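Local atomic coordinates of aldehyde dehydrogenase family protein (Pseudomonas syringae pv. tomato, PDB entry 6X9L), a protein that probably oxidises long-chain aliphatic aldehydes such as octanal, using NAD+ as the electron acceptor. Residues A[20-25]-A[60-65]; A[54-59]-A[216-221]. The protein carries 1 engineered substitution. One frame throughout, in Å; residues are numbered along the deposited sequence.

Interaction 1. Residues A[20-25]-A[60-65]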
loop_
_atom_site.group_PDB
_atom_site.type_symbol
_atom_site.label_atom_id
_atom_site.label_comp_id
_atom_site.label_asym_id
_atom_site.label_seq_id
_atom_site.Cartn_x
_atom_site.Cartn_y
_atom_site.Cartn_z
ATOM N N TYR A 20 -7.532 -12.790 24.928
ATOM C CA TYR A 20 -6.985 -14.046 24.419
ATOM C C TYR A 20 -5.584 -13.784 23.869
ATOM O O TYR A 20 -5.413 -13.266 22.756
ATOM C CB TYR A 20 -7.887 -14.679 23.370
ATOM C CG TYR A 20 -7.428 -16.088 23.022
ATOM C CD1 TYR A 20 -7.746 -17.164 23.839
ATOM C CD2 TYR A 20 -6.656 -16.335 21.896
ATOM C CE1 TYR A 20 -7.321 -18.460 23.535
ATOM C CE2 TYR A 20 -6.226 -17.619 21.584
ATOM C CZ TYR A 20 -6.564 -18.683 22.404
ATOM O OH TYR A 20 -6.142 -19.963 22.084
ATOM N N ILE A 21 -4.582 -14.165 24.659
ATOM C CA ILE A 21 -3.185 -13.902 24.366
ATOM C C ILE A 21 -2.411 -15.201 24.544
ATOM O O ILE A 21 -2.442 -15.802 25.624
ATOM C CB ILE A 21 -2.625 -12.797 25.273
ATOM C CG1 ILE A 21 -3.389 -11.503 25.018
ATOM C CG2 ILE A 21 -1.122 -12.606 25.054
ATOM C CD1 ILE A 21 -2.828 -10.328 25.744
ATOM N N ASP A 22 -1.748 -15.649 23.476
ATOM C CA ASP A 22 -0.775 -16.735 23.548
ATOM C C ASP A 22 -1.425 -18.061 23.948
ATOM O O ASP A 22 -0.829 -18.869 24.664
ATOM C CB ASP A 22 0.355 -16.374 24.508
ATOM C CG ASP A 22 1.547 -17.291 24.379
ATOM O OD1 ASP A 22 1.744 -17.881 23.299
ATOM O OD2 ASP A 22 2.292 -17.420 25.369
ATOM N N GLY A 23 -2.655 -18.285 23.487
ATOM C CA GLY A 23 -3.337 -19.546 23.687
ATOM C C GLY A 23 -4.183 -19.644 24.937
ATOM O O GLY A 23 -4.767 -20.703 25.185
ATOM N N HIS A 24 -4.279 -18.583 25.728
ATOM C CA HIS A 24 -5.015 -18.626 26.980
ATOM C C HIS A 24 -5.750 -17.309 27.147
ATOM O O HIS A 24 -5.428 -16.318 26.495
ATOM C CB HIS A 24 -4.090 -18.862 28.194
ATOM C CG HIS A 24 -2.987 -19.838 27.937
ATOM N ND1 HIS A 24 -1.827 -19.490 27.274
ATOM C CD2 HIS A 24 -2.857 -21.149 28.262
ATOM C CE1 HIS A 24 -1.032 -20.548 27.201
ATOM N NE2 HIS A 24 -1.632 -21.565 27.795
ATOM N N TRP A 25 -6.746 -17.317 28.032
ATOM C CA TRP A 25 -7.407 -16.109 28.510
ATOM C C TRP A 25 -6.649 -15.582 29.718
ATOM O O TRP A 25 -6.501 -16.290 30.725
ATOM C CB TRP A 25 -8.853 -16.398 28.892
ATOM C CG TRP A 25 -9.668 -16.820 27.755
ATOM C CD1 TRP A 25 -9.996 -18.089 27.413
ATOM C CD2 TRP A 25 -10.271 -15.967 26.784
ATOM N NE1 TRP A 25 -10.773 -18.089 26.289
ATOM C CE2 TRP A 25 -10.955 -16.796 25.875
ATOM C CE3 TRP A 25 -10.297 -14.580 26.590
ATOM C CZ2 TRP A 25 -11.652 -16.288 24.775
ATOM C CZ3 TRP A 25 -10.994 -14.072 25.494
ATOM C CH2 TRP A 25 -11.658 -14.929 24.599
ATOM N N VAL A 60 1.429 -8.518 21.135
ATOM C CA VAL A 60 2.431 -8.484 20.064
ATOM C C VAL A 60 3.573 -9.460 20.371
ATOM O O VAL A 60 4.019 -10.217 19.491
ATOM C CB VAL A 60 2.947 -7.043 19.826
ATOM C CG1 VAL A 60 4.018 -7.016 18.742
ATOM C CG2 VAL A 60 1.807 -6.101 19.420
ATOM N N ALA A 61 4.039 -9.487 21.625
ATOM C CA ALA A 61 5.074 -10.448 22.001
ATOM C C ALA A 61 4.642 -11.884 21.710
ATOM O O ALA A 61 5.434 -12.686 21.199
ATOM C CB ALA A 61 5.446 -10.287 23.477
ATOM N N ALA A 62 3.397 -12.241 22.044
ATOM C CA ALA A 62 2.944 -13.598 21.743
ATOM C C ALA A 62 2.948 -13.843 20.244
ATOM O O ALA A 62 3.430 -14.886 19.776
ATOM C CB ALA A 62 1.553 -13.855 22.319
ATOM N N ALA A 63 2.433 -12.877 19.473
ATOM C CA ALA A 63 2.413 -13.022 18.019
ATOM C C ALA A 63 3.829 -13.173 17.472
ATOM O O ALA A 63 4.114 -14.077 16.680
ATOM C CB ALA A 63 1.690 -11.822 17.383
ATOM N N ARG A 64 4.733 -12.291 17.884
ATOM C CA ARG A 64 6.118 -12.418 17.451
ATOM C C ARG A 64 6.651 -13.816 17.765
ATOM O O ARG A 64 7.078 -14.551 16.864
ATOM C CB ARG A 64 6.971 -11.328 18.109
ATOM C CG ARG A 64 8.418 -11.323 17.674
ATOM C CD ARG A 64 8.523 -11.290 16.173
ATOM N NE ARG A 64 7.978 -10.060 15.630
ATOM C CZ ARG A 64 7.794 -9.850 14.329
ATOM N NH1 ARG A 64 8.105 -10.805 13.445
ATOM N NH2 ARG A 64 7.280 -8.694 13.908
ATOM N N ALA A 65 6.589 -14.222 19.037
ATOM C CA ALA A 65 7.158 -15.517 19.422
ATOM C C ALA A 65 6.571 -16.694 18.633
ATOM O O ALA A 65 7.282 -17.659 18.358
ATOM C CB ALA A 65 6.970 -15.741 20.921
#
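A62 is the one helix residue that meets the hairpin here, and its methyl does all the touching. CB of A62 points out of helix 53-71 at the side chains of I21 and D22, which reach it from two neighbouring positions at the start of a tight turn. D22 comes closest: its methylene CB lies 3.5 Å from CB of A62. With CG of D22 anti to its backbone N (chi1 -166°), the carboxylate is laid alongside the same methyl, OD1 of D22 standing 4.1 Å from A62 CB. I21 presents one branch only. Its CG2, 4.0 Å from A62 CB, is the branch turned to the helix, while CG1 sits beside the backbone N (chi1 -62°) and carries CD1 away from A62. The contact is small, and made by van der Waals packing on one methyl, with the CA atoms of D22 and A62 5.2 Å apart.

The two side chains are set in place by a type I' turn from I21 to H24, the two-residue connection of a beta hairpin. I21 N donates to H24 O at 3.0 Å, and the return bond from H24 N to I21 O is weak. D22 and G23 occupy the turn with positive phi angles. Outside the pair, N209 receives the D22 backbone N-H on its side-chain oxygen and also touches A62. Y20 packs on F208 and pairs its backbone with L210 of strand 208-210, W25 packs on L192 and A195 of helix 188-201, and helix 53-71 meets the turn's first two residues through A62.

Interaction 2. Residues A[54-59]-A[216-221]. With NAD (nicotinamide-adenine-dinucleotide), chain D.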
loop_
_atom_site.group_PDB
_atom_site.type_symbol
_atom_site.label_atom_id
_atom_site.label_comp_id
_atom_site.label_asym_id
_atom_site.label_seq_id
_atom_site.Cartn_x
_atom_site.Cartn_y
_atom_site.Cartn_z
ATOM N N ALA A 54 0.155 -1.691 27.432
ATOM C CA ALA A 54 0.882 -2.836 27.983
ATOM C C ALA A 54 0.242 -4.162 27.576
ATOM O O ALA A 54 0.943 -5.158 27.346
ATOM C CB ALA A 54 0.952 -2.727 29.507
ATOM N N ASP A 55 -1.089 -4.207 27.518
ATOM C CA ASP A 55 -1.762 -5.402 27.024
ATOM C C ASP A 55 -1.443 -5.651 25.550
ATOM O O ASP A 55 -1.171 -6.789 25.150
ATOM C CB ASP A 55 -3.264 -5.262 27.240
ATOM C CG ASP A 55 -3.620 -5.180 28.696
ATOM O OD1 ASP A 55 -3.325 -6.162 29.408
ATOM O OD2 ASP A 55 -4.171 -4.143 29.136
ATOM N N VAL A 56 -1.476 -4.600 24.730
ATOM C CA VAL A 56 -1.103 -4.737 23.330
ATOM C C VAL A 56 0.342 -5.204 23.208
ATOM O O VAL A 56 0.689 -5.925 22.268
ATOM C CB VAL A 56 -1.348 -3.404 22.594
ATOM C CG1 VAL A 56 -0.601 -3.357 21.275
ATOM C CG2 VAL A 56 -2.825 -3.187 22.354
ATOM N N ASP A 57 1.203 -4.823 24.154
ATOM C CA ASP A 57 2.565 -5.354 24.193
ATOM C C ASP A 57 2.581 -6.869 24.414
ATOM O O ASP A 57 3.266 -7.604 23.694
ATOM C CB ASP A 57 3.364 -4.659 25.289
ATOM C CG ASP A 57 3.912 -3.336 24.852
ATOM O OD1 ASP A 57 3.784 -3.022 23.653
ATOM O OD2 ASP A 57 4.473 -2.610 25.700
ATOM N N ARG A 58 1.855 -7.355 25.424
ATOM C CA ARG A 58 1.842 -8.798 25.656
ATOM C C ARG A 58 1.351 -9.535 24.423
ATOM O O ARG A 58 1.868 -10.601 24.067
ATOM C CB ARG A 58 0.961 -9.138 26.856
ATOM C CG ARG A 58 1.353 -8.439 28.136
ATOM C CD ARG A 58 0.509 -8.923 29.304
ATOM N NE ARG A 58 0.716 -10.346 29.573
ATOM C CZ ARG A 58 -0.250 -11.260 29.572
ATOM N NH1 ARG A 58 -1.506 -10.900 29.327
ATOM N NH2 ARG A 58 0.042 -12.531 29.832
ATOM N N ALA A 59 0.366 -8.973 23.744
ATOM C CA ALA A 59 -0.194 -9.653 22.591
ATOM C C ALA A 59 0.794 -9.664 21.427
ATOM O O ALA A 59 1.006 -10.711 20.799
ATOM C CB ALA A 59 -1.522 -9.012 22.198
ATOM N N PRO A 216 -8.637 4.668 19.949
ATOM C CA PRO A 216 -7.457 5.517 20.164
ATOM C C PRO A 216 -6.410 4.908 21.086
ATOM O O PRO A 216 -5.210 5.131 20.866
ATOM C CB PRO A 216 -8.058 6.796 20.757
ATOM C CG PRO A 216 -9.502 6.748 20.402
ATOM C CD PRO A 216 -9.858 5.314 20.451
ATOM N N GLU A 217 -6.809 4.143 22.101
ATOM C CA GLU A 217 -5.833 3.603 23.046
ATOM C C GLU A 217 -5.217 2.294 22.549
ATOM O O GLU A 217 -4.001 2.203 22.357
ATOM C CB GLU A 217 -6.485 3.404 24.416
ATOM C CG GLU A 217 -5.451 3.231 25.517
ATOM C CD GLU A 217 -6.060 2.999 26.880
ATOM O OE1 GLU A 217 -7.299 3.141 27.002
ATOM O OE2 GLU A 217 -5.295 2.668 27.820
ATOM N N VAL A 218 -6.041 1.263 22.361
ATOM C CA VAL A 218 -5.539 -0.018 21.857
ATOM C C VAL A 218 -5.137 0.098 20.381
ATOM O O VAL A 218 -3.990 -0.183 20.009
ATOM C CB VAL A 218 -6.587 -1.122 22.090
ATOM C CG1 VAL A 218 -6.093 -2.452 21.558
ATOM C CG2 VAL A 218 -6.925 -1.217 23.594
ATOM N N GLY A 219 -6.057 0.548 19.526
ATOM C CA GLY A 219 -5.712 0.764 18.124
ATOM C C GLY A 219 -4.516 1.680 17.930
ATOM O O GLY A 219 -3.693 1.458 17.036
ATOM N N GLY A 220 -4.409 2.735 18.746
ATOM C CA GLY A 220 -3.264 3.620 18.623
ATOM C C GLY A 220 -1.962 2.918 18.959
ATOM O O GLY A 220 -0.959 3.061 18.243
ATOM N N ALA A 221 -1.964 2.151 20.057
ATOM C CA ALA A 221 -0.803 1.354 20.421
ATOM C C ALA A 221 -0.391 0.432 19.283
ATOM O O ALA A 221 0.803 0.294 18.995
ATOM C CB ALA A 221 -1.088 0.552 21.687
HETATM P PA NAD D . -14.722 3.661 13.307
HETATM O O1A NAD D . -13.847 4.245 12.255
HETATM O O2A NAD D . -15.262 4.663 14.251
HETATM O O5B NAD D . -13.960 2.483 14.113
HETATM C C5B NAD D . -13.420 1.361 13.438
HETATM C C4B NAD D . -12.401 0.644 14.336
HETATM O O4B NAD D . -11.336 1.529 14.615
HETATM C C3B NAD D . -12.963 0.252 15.695
HETATM O O3B NAD D . -12.375 -0.987 16.072
HETATM C C2B NAD D . -12.484 1.351 16.628
HETATM O O2B NAD D . -12.309 0.914 17.959
HETATM C C1B NAD D . -11.143 1.647 16.019
HETATM N N9A NAD D . -10.677 3.011 16.231
HETATM C C8A NAD D . -11.414 4.161 16.419
HETATM N N7A NAD D . -10.536 5.189 16.503
HETATM C C5A NAD D . -9.277 4.707 16.372
HETATM C C6A NAD D . -8.029 5.309 16.377
HETATM N N6A NAD D . -7.930 6.638 16.378
HETATM N N1A NAD D . -6.909 4.525 16.196
HETATM C C2A NAD D . -7.018 3.166 16.015
HETATM N N3A NAD D . -8.261 2.568 16.008
HETATM C C4A NAD D . -9.359 3.337 16.190
HETATM O O3 NAD D . -15.838 2.765 12.567
HETATM P PN NAD D . -17.431 2.982 12.507
HETATM O O1N NAD D . -17.729 4.261 11.819
HETATM O O2N NAD D . -18.016 2.715 13.832
HETATM O O5D NAD D . -17.656 1.722 11.493
HETATM C C5D NAD D . -18.445 1.895 10.341
HETATM C C4D NAD D . -17.554 2.415 9.210
HETATM O O4D NAD D . -16.763 1.358 8.698
HETATM C C3D NAD D . -18.395 2.929 8.057
HETATM O O3D NAD D . -17.736 4.021 7.466
HETATM C C2D NAD D . -18.340 1.779 7.086
HETATM O O2D NAD D . -18.571 2.184 5.753
HETATM C C1D NAD D . -16.915 1.277 7.296
HETATM N N1N NAD D . -16.827 -0.077 6.735
HETATM C C2N NAD D . -16.052 -0.297 5.630
HETATM C C3N NAD D . -16.000 -1.560 5.057
HETATM C C7N NAD D . -15.182 -1.848 3.836
HETATM O O7N NAD D . -14.955 -3.201 3.533
HETATM N N7N NAD D . -14.705 -0.870 3.061
HETATM C C4N NAD D . -16.742 -2.600 5.606
HETATM C C5N NAD D . -17.531 -2.361 6.721
HETATM C C6N NAD D . -17.577 -1.086 7.275
#
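V56 reaches from helix 53-71 to helix 215-224 with both of its methyls, each taking a different partner. V56 CG2 lies 3.4 Å from V218 CG1, and V56 CG1 lies 4.0 Å from A221 CB. The valine therefore straddles two positions about one helical turn apart, its CG1 anti to the backbone N (chi1 163°) and directed at the alanine. V218 answers with a single methyl, the branch anti to its own backbone N, and the two valine side chains cross obliquely.

Behind this apolar layer is the cofactor site. In the Rossmann-like NAD-binding domain of aldehyde dehydrogenases, helix 215-224 follows strand 208-210, and here its far side lies against the adenine. G219, which has no side chain, brings its CA to 3.5 Å from C2A of NAD, and P216 N is 3.6 Å from C5A of NAD. Near its start the helix has a wider pi-type turn at 216-219, and the bond from G220 N to P216 O is weak.

Further out, the side chain of V218 also touches K182, an NAD-binding residue on strand 178-182. On helix 53-71, D55 bonds through OD1 to the backbone N of L29 and through OD2 to S52 OG. On helix 215-224, S214 OG accepts the backbone N-H of E217.

Helix 53-71 serves both contacts: V56 faces helix 215-224 in interaction 2, and A62, less than two turns further on, faces the 20-25 hairpin in interaction 1. The centres of the two are about 13 Å apart, and I21 bridges them directly, with I21 CG2 3.7 Å from R58 O and I21 CD1 4.0 Å from D55 O. They differ in distance from the cofactor site. Interaction 2 backs onto the adenine, and the side chain of V218 is about 4 Å from that of K182, which binds NAD. Interaction 1 is more remote: the side chain of I21 is about 11 Å from that of K182.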